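Local coordinates for protein monalysin (Pseudomonas entomophila, PDB 4MKO) that forms beta-barrel pores in host cell membranes, lysing cells and contributing to intestinal damage and death in Drosophila, at residues A[128-141]-A[186-198]. Numbering follows the deposited sequence. Where two conformers were deposited one is given.
Sequences DTTEMKGPGTFVIY and KRVIVPSSNAVTP. With ACT (acetate ion), chain J.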
loop_
_atom_site.group_PDB
_atom_site.type_symbol
_atom_site.label_atom_id
_atom_site.label_comp_id
_atom_site.label_asym_id
_atom_site.label_seq_id
_atom_site.Cartn_x
_atom_site.Cartn_y
_atom_site.Cartn_z
ATOM N N ASP A 128 -13.149 0.078 15.318
ATOM C CA ASP A 128 -14.066 -0.707 14.512
ATOM C C ASP A 128 -14.562 -1.860 15.383
ATOM O O ASP A 128 -13.860 -2.276 16.310
ATOM C CB ASP A 128 -13.406 -1.201 13.214
ATOM C CG ASP A 128 -14.401 -1.791 12.241
ATOM O OD1 ASP A 128 -15.424 -1.131 11.970
ATOM O OD2 ASP A 128 -14.143 -2.904 11.727
ATOM N N THR A 129 -15.797 -2.315 15.151
ATOM C CA THR A 129 -16.349 -3.410 15.952
ATOM C C THR A 129 -16.915 -4.496 15.072
ATOM O O THR A 129 -17.405 -4.197 13.987
ATOM C CB THR A 129 -17.458 -2.902 16.930
ATOM O OG1 THR A 129 -18.587 -2.442 16.184
ATOM C CG2 THR A 129 -16.970 -1.810 17.902
ATOM N N THR A 130 -16.887 -5.749 15.565
ATOM C CA THR A 130 -17.495 -6.922 14.942
ATOM C C THR A 130 -18.052 -7.821 16.049
ATOM O O THR A 130 -17.321 -8.166 16.986
ATOM C CB THR A 130 -16.508 -7.687 14.022
ATOM O OG1 THR A 130 -16.028 -6.794 13.018
ATOM C CG2 THR A 130 -17.160 -8.889 13.330
ATOM N N GLU A 131 -19.331 -8.211 15.929
ATOM C CA GLU A 131 -19.922 -9.143 16.886
ATOM C C GLU A 131 -19.377 -10.507 16.494
ATOM O O GLU A 131 -19.454 -10.886 15.322
ATOM C CB GLU A 131 -21.462 -9.116 16.853
ATOM C CG GLU A 131 -22.057 -9.927 17.994
ATOM C CD GLU A 131 -23.571 -9.949 18.062
ATOM O OE1 GLU A 131 -24.127 -9.395 19.038
ATOM O OE2 GLU A 131 -24.202 -10.546 17.159
ATOM N N MET A 132 -18.713 -11.182 17.433
ATOM C CA MET A 132 -18.086 -12.468 17.167
ATOM C C MET A 132 -18.501 -13.479 18.230
ATOM O O MET A 132 -18.815 -13.097 19.364
ATOM C CB MET A 132 -16.554 -12.317 17.173
ATOM C CG MET A 132 -16.008 -11.439 16.055
ATOM S SD MET A 132 -14.242 -11.169 16.283
ATOM C CE MET A 132 -13.610 -12.791 15.876
ATOM N N LYS A 133 -18.459 -14.761 17.868
ATOM C CA LYS A 133 -18.837 -15.872 18.729
ATOM C C LYS A 133 -17.737 -16.926 18.768
ATOM O O LYS A 133 -17.116 -17.229 17.739
ATOM C CB LYS A 133 -20.144 -16.499 18.203
ATOM C CG LYS A 133 -20.804 -17.500 19.150
ATOM C CD LYS A 133 -22.098 -18.055 18.566
ATOM C CE LYS A 133 -22.753 -19.052 19.491
ATOM N NZ LYS A 133 -24.117 -19.425 19.029
ATOM N N GLY A 134 -17.523 -17.498 19.951
ATOM C CA GLY A 134 -16.570 -18.585 20.099
ATOM C C GLY A 134 -17.242 -19.913 19.786
ATOM O O GLY A 134 -18.428 -19.942 19.431
ATOM N N PRO A 135 -16.525 -21.046 19.891
ATOM C CA PRO A 135 -15.113 -21.176 20.277
ATOM C C PRO A 135 -14.183 -20.862 19.107
ATOM O O PRO A 135 -14.575 -21.004 17.946
ATOM C CB PRO A 135 -15.016 -22.643 20.711
ATOM C CG PRO A 135 -16.011 -23.355 19.833
ATOM C CD PRO A 135 -17.131 -22.363 19.588
ATOM N N GLY A 136 -12.958 -20.469 19.419
ATOM C CA GLY A 136 -11.966 -20.257 18.379
ATOM C C GLY A 136 -10.957 -19.174 18.624
ATOM O O GLY A 136 -11.121 -18.336 19.513
ATOM N N THR A 137 -9.891 -19.219 17.832
ATOM C CA THR A 137 -8.843 -18.215 17.832
ATOM C C THR A 137 -8.895 -17.595 16.445
ATOM O O THR A 137 -8.938 -18.320 15.447
ATOM C CB THR A 137 -7.488 -18.811 18.213
ATOM O OG1 THR A 137 -7.614 -19.400 19.508
ATOM C CG2 THR A 137 -6.391 -17.765 18.250
ATOM N N PHE A 138 -8.935 -16.271 16.396
ATOM C CA PHE A 138 -9.093 -15.508 15.157
ATOM C C PHE A 138 -8.067 -14.398 15.055
ATOM O O PHE A 138 -7.686 -13.797 16.066
ATOM C CB PHE A 138 -10.514 -14.900 15.078
ATOM C CG PHE A 138 -11.606 -15.892 15.412
ATOM C CD1 PHE A 138 -12.026 -16.826 14.476
ATOM C CD2 PHE A 138 -12.133 -15.965 16.699
ATOM C CE1 PHE A 138 -13.001 -17.783 14.800
ATOM C CE2 PHE A 138 -13.116 -16.911 17.019
ATOM C CZ PHE A 138 -13.546 -17.812 16.063
ATOM N N VAL A 139 -7.637 -14.123 13.824
ATOM C CA VAL A 139 -6.657 -13.076 13.528
ATOM C C VAL A 139 -7.354 -12.057 12.655
ATOM O O VAL A 139 -8.063 -12.424 11.719
ATOM C CB VAL A 139 -5.352 -13.602 12.862
ATOM C CG1 VAL A 139 -4.289 -12.505 12.835
ATOM C CG2 VAL A 139 -4.817 -14.855 13.581
ATOM N N ILE A 140 -7.166 -10.789 12.987
ATOM C CA ILE A 140 -7.727 -9.661 12.264
ATOM C C ILE A 140 -6.610 -8.974 11.508
ATOM O O ILE A 140 -5.555 -8.696 12.084
ATOM C CB ILE A 140 -8.422 -8.686 13.237
ATOM C CG1 ILE A 140 -9.480 -9.445 14.079
ATOM C CG2 ILE A 140 -9.031 -7.496 12.464
ATOM C CD1 ILE A 140 -10.143 -8.604 15.185
ATOM N N TYR A 141 -6.873 -8.643 10.234
ATOM C CA TYR A 141 -5.916 -7.917 9.389
ATOM C C TYR A 141 -6.623 -6.753 8.724
ATOM O O TYR A 141 -7.842 -6.800 8.570
ATOM C CB TYR A 141 -5.387 -8.820 8.260
ATOM C CG TYR A 141 -4.853 -10.163 8.693
ATOM C CD1 TYR A 141 -3.510 -10.329 9.025
ATOM C CD2 TYR A 141 -5.682 -11.284 8.734
ATOM C CE1 TYR A 141 -3.008 -11.579 9.403
ATOM C CE2 TYR A 141 -5.191 -12.534 9.115
ATOM C CZ TYR A 141 -3.848 -12.684 9.413
ATOM O OH TYR A 141 -3.381 -13.929 9.775
ATOM N N LYS A 186 -11.148 -1.775 4.879
ATOM C CA LYS A 186 -11.417 -3.191 4.684
ATOM C C LYS A 186 -10.566 -3.998 5.654
ATOM O O LYS A 186 -9.354 -3.767 5.769
ATOM C CB LYS A 186 -11.078 -3.544 3.235
ATOM C CG LYS A 186 -11.651 -4.838 2.733
ATOM C CD LYS A 186 -11.540 -4.944 1.216
ATOM C CE LYS A 186 -12.527 -4.067 0.478
ATOM N NZ LYS A 186 -12.480 -4.313 -0.984
ATOM N N ARG A 187 -11.202 -4.919 6.362
ATOM C CA ARG A 187 -10.516 -5.777 7.314
ATOM C C ARG A 187 -10.997 -7.214 7.132
ATOM O O ARG A 187 -12.153 -7.441 6.775
ATOM C CB ARG A 187 -10.715 -5.280 8.762
ATOM C CG ARG A 187 -12.140 -5.439 9.312
ATOM C CD ARG A 187 -12.350 -6.757 10.037
ATOM N NE ARG A 187 -13.747 -6.919 10.458
ATOM C CZ ARG A 187 -14.722 -7.445 9.722
ATOM N NH1 ARG A 187 -14.485 -7.847 8.477
ATOM N NH2 ARG A 187 -15.951 -7.553 10.217
ATOM N N VAL A 188 -10.117 -8.164 7.421
ATOM C CA VAL A 188 -10.368 -9.589 7.276
ATOM C C VAL A 188 -10.227 -10.225 8.646
ATOM O O VAL A 188 -9.286 -9.904 9.363
ATOM C CB VAL A 188 -9.339 -10.202 6.274
ATOM C CG1 VAL A 188 -9.513 -11.717 6.122
ATOM C CG2 VAL A 188 -9.419 -9.515 4.902
ATOM N N ILE A 189 -11.115 -11.172 8.971
ATOM C CA ILE A 189 -11.027 -11.971 10.203
ATOM C C ILE A 189 -10.979 -13.426 9.767
ATOM O O ILE A 189 -11.864 -13.869 9.040
ATOM C CB ILE A 189 -12.176 -11.700 11.229
ATOM C CG1 ILE A 189 -12.303 -10.194 11.584
ATOM C CG2 ILE A 189 -11.929 -12.532 12.500
ATOM C CD1 ILE A 189 -13.523 -9.861 12.460
ATOM N N VAL A 190 -9.928 -14.164 10.168
ATOM C CA VAL A 190 -9.785 -15.572 9.807
ATOM C C VAL A 190 -9.482 -16.431 11.036
ATOM O O VAL A 190 -8.714 -15.976 11.893
ATOM C CB VAL A 190 -8.752 -15.845 8.676
ATOM C CG1 VAL A 190 -9.229 -15.303 7.323
ATOM C CG2 VAL A 190 -7.367 -15.319 9.028
ATOM N N PRO A 191 -9.969 -17.700 11.099
ATOM C CA PRO A 191 -9.561 -18.581 12.211
ATOM C C PRO A 191 -8.052 -18.804 12.136
ATOM O O PRO A 191 -7.497 -18.775 11.031
ATOM C CB PRO A 191 -10.308 -19.900 11.925
ATOM C CG PRO A 191 -11.408 -19.530 10.995
ATOM C CD PRO A 191 -10.837 -18.423 10.149
ATOM N N SER A 192 -7.396 -19.020 13.294
ATOM C CA SER A 192 -5.949 -19.246 13.387
ATOM C C SER A 192 -5.485 -20.390 12.474
ATOM O O SER A 192 -4.343 -20.375 12.026
ATOM C CB SER A 192 -5.535 -19.514 14.831
ATOM O OG SER A 192 -6.200 -20.650 15.357
ATOM N N SER A 193 -6.389 -21.350 12.169
ATOM C CA SER A 193 -6.138 -22.499 11.287
ATOM C C SER A 193 -6.043 -22.079 9.801
ATOM O O SER A 193 -5.352 -22.751 9.035
ATOM C CB SER A 193 -7.228 -23.554 11.459
ATOM O OG SER A 193 -8.509 -23.037 11.135
ATOM N N ASN A 194 -6.753 -20.994 9.392
ATOM C CA ASN A 194 -6.732 -20.466 8.018
ATOM C C ASN A 194 -5.787 -19.249 7.910
ATOM O O ASN A 194 -5.811 -18.501 6.919
ATOM C CB ASN A 194 -8.151 -20.115 7.531
ATOM C CG ASN A 194 -8.275 -20.079 6.018
ATOM O OD1 ASN A 194 -8.247 -21.111 5.336
ATOM N ND2 ASN A 194 -8.356 -18.883 5.452
ATOM N N ALA A 195 -4.936 -19.067 8.932
ATOM C CA ALA A 195 -4.013 -17.947 8.962
ATOM C C ALA A 195 -2.565 -18.361 8.773
ATOM O O ALA A 195 -2.138 -19.417 9.244
ATOM C CB ALA A 195 -4.167 -17.181 10.266
ATOM N N VAL A 196 -1.812 -17.502 8.086
ATOM C CA VAL A 196 -0.368 -17.632 7.890
ATOM C C VAL A 196 0.256 -16.329 8.396
ATOM O O VAL A 196 -0.472 -15.351 8.608
ATOM C CB VAL A 196 0.048 -17.966 6.429
ATOM C CG1 VAL A 196 -0.291 -19.413 6.080
ATOM C CG2 VAL A 196 -0.571 -16.993 5.425
ATOM N N THR A 197 1.586 -16.305 8.589
ATOM C CA THR A 197 2.254 -15.091 9.047
ATOM C C THR A 197 2.094 -13.991 7.991
ATOM O O THR A 197 2.422 -14.219 6.820
ATOM C CB THR A 197 3.698 -15.370 9.466
ATOM O OG1 THR A 197 3.664 -16.416 10.443
ATOM C CG2 THR A 197 4.377 -14.135 10.072
ATOM N N PRO A 198 1.503 -12.836 8.359
ATOM C CA PRO A 198 1.308 -11.791 7.350
ATOM C C PRO A 198 2.614 -11.126 6.951
ATOM O O PRO A 198 3.632 -11.201 7.644
ATOM C CB PRO A 198 0.358 -10.798 8.038
ATOM C CG PRO A 198 0.677 -10.938 9.491
ATOM C CD PRO A 198 1.001 -12.406 9.687
HETATM C C ACT J . -14.909 -1.558 -2.281
HETATM O O ACT J . -13.995 -2.404 -2.263
HETATM O OXT ACT J . -14.912 -0.503 -2.976
HETATM C CH3 ACT J . -16.122 -1.843 -1.387
HETATM O O HOH W 1 -1.285 -14.571 11.551
HETATM O O HOH W 2 -3.437 -15.250 6.991
#
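With CG wedged between its backbone N and carbonyl carbon (chi1 69°) and the chain bent again at chi2 (92°), R187 swings its guanidinium across to T130, whose own chi1 of -58° sets OG1 beside the backbone N and leaves CG2 for I189. The contact lies in the aerolysin-like fold of this toxin, where strand 136-141 runs antiparallel to strand 186-191 while strand 128-133, in the probable pore-forming region and paired with strand 72-81, packs over one face of that sheet. Between the sheet strands, V139 and V190 exchange two backbone hydrogen bonds, as do Y141 and V188. Beyond them S192 N donates a hydrogen bond to T137 O (2.7 Å) from above the T137 carbonyl plane.

The beta-branched I140 and I189 suit extended chain; they lie side by side on the face turned to strand 128-133. I189 CD1 meets T130 CG2 tip to tip at 3.9 Å and lies over one face of the guanidinium, offset toward its rim, while its CG2 touches both M132 CE and F138 CB. T130 OG1 takes the R187 NH2 hydrogen bond (2.9 Å) in the guanidinium plane; Y77 hydrogen-bonds both T130 OG1 and R187 NE. D128 OD2 lies well out of that plane, where its charge probably favours the guanidinium although no N-H points at it.

On the other face the long, flat Y141 bridges strand and loop: V190 CG2 comes to its ring edge at CE2 (3.5 Å), and P198 CB approaches CE1. Two waters tie its buried ring's hydroxyl to V196, one donating to V196 O, the other accepting from V196 N at 3.0 Å.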